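DyP2 (Amycolatopsis sp. ATCC 39116, PDB 4G2C) acts as a multifunctional, haem-containing dye peroxidase from a lignin-reactive bacterium, oxidising dyes and probably lignin-related compounds, and also binds manganese. Local coordinates at residues 213-218 / 278-283; 305-310 / 344-349; 52-57 / 92-97. All coordinates share one frame; numbering follows the deposited sequence.

Interaction 1 (213-218 / 278-283); sequences EHFGYV and QNVRLF. With HEM (protoporphyrin IX containing Fe), chain C.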
# COMPACT_ATOMS: atom_id res chain seq x y z
N GLU A 213 8.91 3.52 6.77
CA GLU A 213 9.26 4.11 5.47
C GLU A 213 10.35 5.17 5.66
O GLU A 213 10.79 5.42 6.78
CB GLU A 213 8.03 4.68 4.76
CG GLU A 213 7.22 5.63 5.62
CD GLU A 213 7.99 6.89 5.95
OE1 GLU A 213 8.11 7.21 7.16
OE2 GLU A 213 8.48 7.57 5.01
N HIS A 214 10.81 5.78 4.57
CA HIS A 214 12.02 6.60 4.64
C HIS A 214 11.95 7.85 5.52
O HIS A 214 12.97 8.32 5.99
CB HIS A 214 12.59 6.89 3.25
CG HIS A 214 13.32 5.72 2.66
ND1 HIS A 214 14.55 5.30 3.14
CD2 HIS A 214 12.98 4.84 1.68
CE1 HIS A 214 14.93 4.23 2.47
NE2 HIS A 214 14.00 3.93 1.58
N PHE A 215 10.75 8.36 5.77
CA PHE A 215 10.63 9.53 6.64
C PHE A 215 10.83 9.15 8.11
O PHE A 215 10.89 10.04 8.97
CB PHE A 215 9.28 10.24 6.47
CG PHE A 215 9.05 10.81 5.09
CD1 PHE A 215 10.12 11.18 4.30
CD2 PHE A 215 7.77 10.95 4.60
CE1 PHE A 215 9.90 11.71 3.02
CE2 PHE A 215 7.55 11.47 3.33
CZ PHE A 215 8.62 11.85 2.54
N GLY A 216 10.92 7.85 8.37
CA GLY A 216 11.15 7.33 9.71
C GLY A 216 9.93 6.77 10.44
O GLY A 216 10.02 6.34 11.60
N TYR A 217 8.78 6.75 9.77
CA TYR A 217 7.54 6.39 10.47
C TYR A 217 7.15 4.93 10.23
O TYR A 217 7.23 4.44 9.10
CB TYR A 217 6.39 7.31 10.06
CG TYR A 217 6.58 8.75 10.44
CD1 TYR A 217 7.50 9.55 9.77
CD2 TYR A 217 5.83 9.32 11.48
CE1 TYR A 217 7.67 10.88 10.10
CE2 TYR A 217 6.01 10.66 11.83
CZ TYR A 217 6.93 11.43 11.14
OH TYR A 217 7.12 12.75 11.48
N VAL A 218 6.72 4.26 11.29
CA VAL A 218 6.13 2.94 11.17
C VAL A 218 5.12 2.96 10.02
O VAL A 218 4.24 3.80 9.97
CB VAL A 218 5.44 2.51 12.47
CG1 VAL A 218 4.72 1.17 12.27
CG2 VAL A 218 6.45 2.39 13.59
N GLN A 278 10.91 9.70 -2.22
CA GLN A 278 10.82 10.46 -0.97
C GLN A 278 12.04 11.37 -0.75
O GLN A 278 13.15 10.90 -0.55
CB GLN A 278 10.73 9.48 0.20
CG GLN A 278 9.48 8.60 0.20
CD GLN A 278 9.41 7.74 1.46
OE1 GLN A 278 9.78 6.56 1.44
NE2 GLN A 278 8.94 8.33 2.54
N ASN A 279 11.82 12.68 -0.80
CA ASN A 279 12.85 13.63 -0.41
C ASN A 279 12.81 13.79 1.12
O ASN A 279 12.15 14.69 1.65
CB ASN A 279 12.64 14.97 -1.11
CG ASN A 279 13.76 15.97 -0.84
OD1 ASN A 279 14.44 15.92 0.18
ND2 ASN A 279 13.97 16.88 -1.78
N VAL A 280 13.49 12.88 1.81
CA VAL A 280 13.51 12.86 3.26
C VAL A 280 14.02 14.19 3.81
O VAL A 280 13.45 14.74 4.76
CB VAL A 280 14.40 11.75 3.77
CG1 VAL A 280 14.40 11.73 5.31
CG2 VAL A 280 13.93 10.43 3.21
N ARG A 281 15.06 14.70 3.18
CA ARG A 281 15.63 15.98 3.57
C ARG A 281 14.56 17.07 3.70
O ARG A 281 14.46 17.75 4.72
CB ARG A 281 16.72 16.42 2.59
CG ARG A 281 17.27 17.84 2.84
CD ARG A 281 18.76 17.97 2.47
NE ARG A 281 19.01 18.07 1.03
CZ ARG A 281 19.96 17.39 0.37
NH1 ARG A 281 20.74 16.52 1.01
NH2 ARG A 281 20.11 17.57 -0.95
N LEU A 282 13.77 17.23 2.65
CA LEU A 282 12.82 18.33 2.61
C LEU A 282 11.69 18.08 3.61
O LEU A 282 11.15 19.02 4.22
CB LEU A 282 12.27 18.46 1.20
CG LEU A 282 11.20 19.49 0.89
CD1 LEU A 282 11.68 20.89 1.17
CD2 LEU A 282 10.81 19.33 -0.57
N PHE A 283 11.34 16.81 3.78
CA PHE A 283 10.27 16.44 4.71
C PHE A 283 10.68 16.76 6.15
O PHE A 283 9.86 17.24 6.93
CB PHE A 283 9.86 14.96 4.56
CG PHE A 283 8.59 14.61 5.28
CD1 PHE A 283 7.35 14.84 4.69
CD2 PHE A 283 8.63 14.10 6.57
CE1 PHE A 283 6.18 14.54 5.36
CE2 PHE A 283 7.46 13.79 7.24
CZ PHE A 283 6.24 14.01 6.63
CHA HEM C . -0.86 4.58 6.49
CHB HEM C . 3.23 6.65 4.87
CHC HEM C . 1.59 6.45 0.31
CHD HEM C . -2.75 5.14 2.01
C1A HEM C . 0.40 5.14 6.46
C2A HEM C . 1.26 5.32 7.60
C3A HEM C . 2.39 5.89 7.15
C4A HEM C . 2.27 6.08 5.71
CMA HEM C . 3.61 6.28 7.99
CAA HEM C . 0.92 4.92 9.06
CBA HEM C . 1.25 3.44 9.27
CGA HEM C . 0.11 2.54 8.85
O1A HEM C . -1.03 2.71 9.32
O2A HEM C . 0.34 1.62 8.04
C1B HEM C . 3.16 6.80 3.50
C2B HEM C . 4.19 7.34 2.60
C3B HEM C . 3.71 7.27 1.34
C4B HEM C . 2.40 6.68 1.39
CMB HEM C . 5.56 7.91 3.06
CAB HEM C . 4.39 7.70 0.02
CBB HEM C . 5.72 7.83 -0.06
C1C HEM C . 0.25 6.16 0.38
C2C HEM C . -0.70 6.21 -0.72
C3C HEM C . -1.90 5.83 -0.24
C4C HEM C . -1.74 5.53 1.17
CMC HEM C . -0.37 6.60 -2.19
CAC HEM C . -3.24 5.75 -1.01
CBC HEM C . -3.44 6.44 -2.14
C1D HEM C . -2.63 4.81 3.35
C2D HEM C . -3.67 4.19 4.12
C3D HEM C . -3.06 4.01 5.50
C4D HEM C . -1.73 4.55 5.44
CMD HEM C . -5.07 3.78 3.63
CAD HEM C . -3.71 3.42 6.74
CBD HEM C . -4.64 4.51 7.22
CGD HEM C . -5.39 3.88 8.35
O1D HEM C . -6.04 2.82 8.11
O2D HEM C . -5.30 4.42 9.49
NA HEM C . 1.04 5.59 5.33
NB HEM C . 2.10 6.41 2.71
NC HEM C . -0.42 5.74 1.52
ND HEM C . -1.51 5.00 4.16
FE HEM C . 0.31 5.89 3.46
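Phe215 is clamped between two residues of 278-283, a compact example of an aromatic ring packed on both faces. Over one face lies the Phe283 ring in an offset stack, the planes 1° apart and the centroids of Phe215 and Phe283 4.0 Å from each other; Phe283 CB also makes a CH-pi contact with that face. The opposite face carries the amide of Gln278, whose NE2 stands 3.3 Å above the Phe215 ring plane near its centre. Phe215 reaches this slot with CG beside its backbone N (chi1 -63°). Buried Val280 completes the tight part, its CG2 wedged between His214 CB and Phe215 CD1. The same Gln278 NE2 donates to Glu213 OE2 (2.6 Å, 156°), nearly in line with the acceptor's C-O bond. Glu213 OE2 accepts Phe215 N as well, from above the carboxylate plane, while OE1 takes Tyr217 N at 2.7 Å, which fixes the rotation of the buried carboxylate. At the other end of the Gln278 amide, OE1 receives only a weak bond from His214 N. The looser side is at partly exposed Asn279, which turns away to cap helix 280-293 through Leu282 N. On the inner side Gln278 NE2 approaches haem CMB at 3.4 Å. Glu213, Tyr217, Val218 and Gln278 belong to the haem pocket, and Gly216 to Val218 open the GxxDG signature of dye-decolourising peroxidases, which continues into Asp219.

Interaction 2 (305-310 / 344-349); sequences GAMLVG and KCPFHA. With ACT (acetate ion), chain I.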
# COMPACT_ATOMS: atom_id res chain seq x y z
N GLY A 305 5.75 16.48 13.17
CA GLY A 305 5.83 15.37 12.25
C GLY A 305 4.59 14.50 12.38
O GLY A 305 4.00 14.10 11.38
N ALA A 306 4.22 14.21 13.62
CA ALA A 306 3.00 13.47 13.91
C ALA A 306 1.77 14.14 13.28
O ALA A 306 0.84 13.46 12.85
CB ALA A 306 2.82 13.35 15.42
N MET A 307 1.77 15.47 13.22
CA MET A 307 0.62 16.18 12.65
C MET A 307 0.49 15.93 11.16
O MET A 307 -0.62 15.96 10.61
CB MET A 307 0.70 17.69 12.90
CG MET A 307 0.42 18.14 14.32
SD MET A 307 0.76 19.92 14.56
CE MET A 307 0.74 20.03 16.35
N LEU A 308 1.62 15.70 10.49
CA LEU A 308 1.63 15.47 9.05
C LEU A 308 1.18 14.05 8.74
O LEU A 308 0.52 13.79 7.73
CB LEU A 308 3.04 15.68 8.47
CG LEU A 308 3.69 17.03 8.75
CD1 LEU A 308 5.15 17.08 8.23
CD2 LEU A 308 2.84 18.12 8.15
N VAL A 309 1.57 13.12 9.60
CA VAL A 309 1.33 11.71 9.35
C VAL A 309 0.09 11.17 10.09
O VAL A 309 -0.67 10.38 9.54
CB VAL A 309 2.58 10.90 9.71
CG1 VAL A 309 2.27 9.41 9.71
CG2 VAL A 309 3.71 11.25 8.73
N GLY A 310 -0.11 11.62 11.33
CA GLY A 310 -1.22 11.15 12.14
C GLY A 310 -0.74 10.17 13.18
O GLY A 310 -1.50 9.68 14.01
N LYS A 344 -6.55 16.99 18.29
CA LYS A 344 -5.48 16.06 18.61
C LYS A 344 -4.79 15.67 17.31
O LYS A 344 -3.66 16.09 17.04
CB LYS A 344 -6.05 14.84 19.35
CG LYS A 344 -6.69 15.23 20.69
CD LYS A 344 -7.27 14.04 21.43
CE LYS A 344 -8.81 14.07 21.41
NZ LYS A 344 -9.41 13.11 22.37
N CYS A 345 -5.48 14.88 16.49
CA CYS A 345 -5.03 14.58 15.14
C CYS A 345 -5.74 15.50 14.16
O CYS A 345 -6.98 15.49 14.08
CB CYS A 345 -5.30 13.13 14.76
SG CYS A 345 -4.67 12.70 13.10
N PRO A 346 -4.98 16.31 13.41
CA PRO A 346 -5.54 17.27 12.45
C PRO A 346 -6.30 16.54 11.35
O PRO A 346 -5.94 15.42 11.02
CB PRO A 346 -4.29 17.95 11.86
CG PRO A 346 -3.13 17.56 12.77
CD PRO A 346 -3.51 16.24 13.33
N PHE A 347 -7.34 17.16 10.81
CA PHE A 347 -8.16 16.55 9.75
C PHE A 347 -7.32 16.11 8.56
O PHE A 347 -7.60 15.09 7.92
CB PHE A 347 -9.24 17.52 9.27
CG PHE A 347 -10.25 17.88 10.33
CD1 PHE A 347 -11.21 16.96 10.74
CD2 PHE A 347 -10.26 19.15 10.90
CE1 PHE A 347 -12.14 17.28 11.72
CE2 PHE A 347 -11.18 19.48 11.88
CZ PHE A 347 -12.12 18.54 12.28
N HIS A 348 -6.29 16.89 8.27
CA HIS A 348 -5.49 16.65 7.08
C HIS A 348 -4.27 15.75 7.29
O HIS A 348 -3.49 15.57 6.35
CB HIS A 348 -5.05 17.98 6.46
CG HIS A 348 -4.66 19.01 7.48
ND1 HIS A 348 -3.54 18.89 8.27
CD2 HIS A 348 -5.28 20.15 7.87
CE1 HIS A 348 -3.47 19.94 9.08
NE2 HIS A 348 -4.51 20.71 8.86
N ALA A 349 -4.09 15.20 8.50
CA ALA A 349 -3.01 14.23 8.71
C ALA A 349 -3.18 13.06 7.73
O ALA A 349 -4.31 12.70 7.39
CB ALA A 349 -2.97 13.74 10.16
C ACT I . -6.69 20.95 12.58
O ACT I . -7.35 21.90 13.09
OXT ACT I . -7.27 20.14 11.79
CH3 ACT I . -5.24 20.76 12.92
O HOH W 1 -1.12 17.69 8.67
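Pro346 lays the outer corner of its ring across the root of the Met307 side chain, the two crossing at about a right angle with Pro346 CG 3.8 Å from Met307 CB. Met307 holds its CG beside the backbone N (chi1 -73°), and the chain then runs extended past the proline toward Leu294. Cut back to an alanine, position 346 would probably leave Met307 CB and CG without the proline ring beside them and give the turn it begins more freedom to move. That turn, type I from Pro346 to Ala349, delivers Ala349 to the N-cap position of helix 350-354 just where helix 303-309 ends. The arrangement is thus a helix end meeting a helix start, reinforced by backbone bonds of Leu308 with His350 and Val309 with Ile351, beside the haem pocket to which Val309 belongs. Ala349 CB fits against the C-terminal end of helix 303-309, 3.3 Å from Met307 O and 3.7 Å from Gly310 CA. Gly310 has positive phi (104°), and a CB there would press on Ala349 CB; Cys345 SG touches Gly310 CA at 3.9 Å. The buried carbonyl of Met307 is satisfied through a water that donates to Met307 O (2.6 Å) and also bonds His348 ND1 at 2.7 Å, in the plane of the imidazole. His348 is held at its other nitrogen by Lys453 O, while Tyr454 meets its ring edge-to-face.

Interaction 3 (52-57 / 92-97); sequences DELQPN and KSARTH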
# COMPACT_ATOMS: atom_id res chain seq x y z
N ASP A 52 -7.01 -22.52 -3.13
CA ASP A 52 -6.06 -23.37 -3.83
C ASP A 52 -5.66 -22.74 -5.14
O ASP A 52 -4.61 -23.06 -5.70
CB ASP A 52 -6.66 -24.76 -4.13
CG ASP A 52 -6.77 -25.63 -2.89
OD1 ASP A 52 -5.94 -25.46 -1.97
OD2 ASP A 52 -7.69 -26.47 -2.83
N GLU A 53 -6.50 -21.84 -5.65
CA GLU A 53 -6.24 -21.24 -6.95
C GLU A 53 -5.86 -19.76 -6.87
O GLU A 53 -5.67 -19.11 -7.89
CB GLU A 53 -7.43 -21.46 -7.88
CG GLU A 53 -7.77 -22.92 -8.12
CD GLU A 53 -6.75 -23.63 -9.02
OE1 GLU A 53 -5.72 -23.02 -9.38
OE2 GLU A 53 -6.99 -24.80 -9.37
N LEU A 54 -5.75 -19.24 -5.66
CA LEU A 54 -5.43 -17.83 -5.46
C LEU A 54 -3.94 -17.65 -5.25
O LEU A 54 -3.32 -18.42 -4.52
CB LEU A 54 -6.17 -17.28 -4.23
CG LEU A 54 -6.15 -15.75 -4.11
CD1 LEU A 54 -7.16 -15.13 -5.08
CD2 LEU A 54 -6.40 -15.28 -2.69
N GLN A 55 -3.38 -16.60 -5.84
CA GLN A 55 -2.01 -16.20 -5.54
C GLN A 55 -1.87 -15.74 -4.10
O GLN A 55 -2.81 -15.21 -3.52
CB GLN A 55 -1.53 -15.08 -6.47
CG GLN A 55 -1.42 -15.45 -7.95
CD GLN A 55 -0.79 -14.32 -8.73
OE1 GLN A 55 0.19 -13.73 -8.30
NE2 GLN A 55 -1.37 -14.00 -9.88
N PRO A 56 -0.66 -15.94 -3.52
CA PRO A 56 -0.26 -15.36 -2.23
C PRO A 56 -0.19 -13.82 -2.30
O PRO A 56 -0.25 -13.22 -3.39
CB PRO A 56 1.17 -15.91 -2.04
CG PRO A 56 1.28 -17.08 -2.95
CD PRO A 56 0.40 -16.77 -4.11
N ASN A 57 -0.05 -13.20 -1.13
CA ASN A 57 0.17 -11.77 -0.99
C ASN A 57 -1.12 -10.95 -1.11
O ASN A 57 -1.11 -9.74 -0.90
CB ASN A 57 1.24 -11.26 -1.97
CG ASN A 57 1.83 -9.91 -1.57
OD1 ASN A 57 1.98 -9.61 -0.38
ND2 ASN A 57 2.15 -9.09 -2.55
N LYS A 92 3.17 -20.99 -5.63
CA LYS A 92 2.39 -21.61 -4.58
C LYS A 92 1.04 -20.88 -4.43
O LYS A 92 0.88 -19.74 -4.89
CB LYS A 92 3.19 -21.59 -3.27
CG LYS A 92 3.47 -20.19 -2.75
CD LYS A 92 4.41 -20.20 -1.55
CE LYS A 92 4.52 -18.81 -0.93
NZ LYS A 92 5.75 -18.66 -0.10
N SER A 93 0.07 -21.54 -3.81
CA SER A 93 -1.27 -20.97 -3.68
C SER A 93 -1.40 -20.15 -2.41
O SER A 93 -0.59 -20.26 -1.49
CB SER A 93 -2.31 -22.08 -3.61
OG SER A 93 -2.02 -22.92 -2.51
N ALA A 94 -2.45 -19.34 -2.35
CA ALA A 94 -2.78 -18.65 -1.12
C ALA A 94 -2.74 -19.63 0.05
O ALA A 94 -2.11 -19.35 1.09
CB ALA A 94 -4.15 -18.01 -1.23
N ARG A 95 -3.41 -20.77 -0.10
CA ARG A 95 -3.50 -21.72 1.01
C ARG A 95 -2.13 -22.25 1.46
O ARG A 95 -1.84 -22.31 2.66
CB ARG A 95 -4.42 -22.89 0.69
CG ARG A 95 -4.61 -23.81 1.91
CD ARG A 95 -5.17 -25.19 1.54
NE ARG A 95 -6.49 -25.10 0.94
CZ ARG A 95 -7.62 -24.96 1.63
NH1 ARG A 95 -7.58 -24.87 2.96
NH2 ARG A 95 -8.79 -24.90 1.00
N THR A 96 -1.29 -22.65 0.50
CA THR A 96 0.05 -23.08 0.87
C THR A 96 0.78 -21.95 1.62
O THR A 96 1.51 -22.20 2.58
CB THR A 96 0.89 -23.48 -0.36
OG1 THR A 96 0.28 -24.61 -1.00
CG2 THR A 96 2.30 -23.85 0.05
N HIS A 97 0.59 -20.72 1.17
CA HIS A 97 1.27 -19.60 1.83
C HIS A 97 0.80 -19.49 3.28
O HIS A 97 1.61 -19.29 4.19
CB HIS A 97 1.01 -18.28 1.10
CG HIS A 97 1.54 -17.09 1.84
ND1 HIS A 97 0.90 -15.87 1.84
CD2 HIS A 97 2.64 -16.94 2.62
CE1 HIS A 97 1.59 -15.02 2.59
NE2 HIS A 97 2.64 -15.64 3.07
O HOH W 2 -3.26 -25.64 -2.62
O HOH W 3 -1.81 -15.20 1.06
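The Arg95 guanidinium meets Asp52 at its edge: Arg95 NE donates to Asp52 OD1 in a salt bridge (3.0 Å, 158°), with OD1 almost exactly in the guanidinium plane. The carboxylate is turned 53° against that plane, and NE reaches Asp52 OD1 from above the carboxylate plane. At the other end of the contact the His97 ring stacks with His62, and a water lies at its edge, 2.9 Å from His97 ND1; Pro56 CB comes to the ring obliquely. Arg95 sends CG anti to its own N (chi1 -175°) and then bends at chi3, which brings NE back to Asp52, while NH2 holds Ala48 O. A second water ties Asp52 OD1 (2.8 Å) to Ser93 OG, so the carboxylate oxygen is shared between the arginine and this water. The Ser93 hydroxyl also caps the helix, accepting Thr96 N at 3.1 Å in a nearly straight bond. Between these ends the backbones join: Ala94 N donates to Leu54 O, giving the first-turn amide an acceptor, and Leu54 CB packs on Ala94 CB at 3.7 Å. Pro56 CG leans on Lys92 CG (3.8 Å), whose ammonium goes on to His62 and a salt bridge with Glu100. The arrangement is a classic N-cap, a serine-capped helix start set against the segment leaving helix 45-53, within the DyP dimeric alpha+beta barrel domain.

Along the chain the three contacts close in series, interaction 3 first, then interaction 1, then interaction 2. The last two are neighbours, with centres about 15 Å apart: helices 280-293 and 303-309 follow each other, and Phe283 CZ packs on Leu308 CD1 at 3.6 Å while Tyr217 rests on Val309. Together they lie beside the haem, which Val309 and residues of interaction 1 approach, and the manganese site of Glu287 and Glu313 draws on helix 280-293 and the chain just after helix 303-309. Interaction 3 lies across the chain's centre, about 33 Å and about 37 Å from interactions 1 and 2 (centre to centre), joining the end of helix 45-53 to the start of helix 94-107.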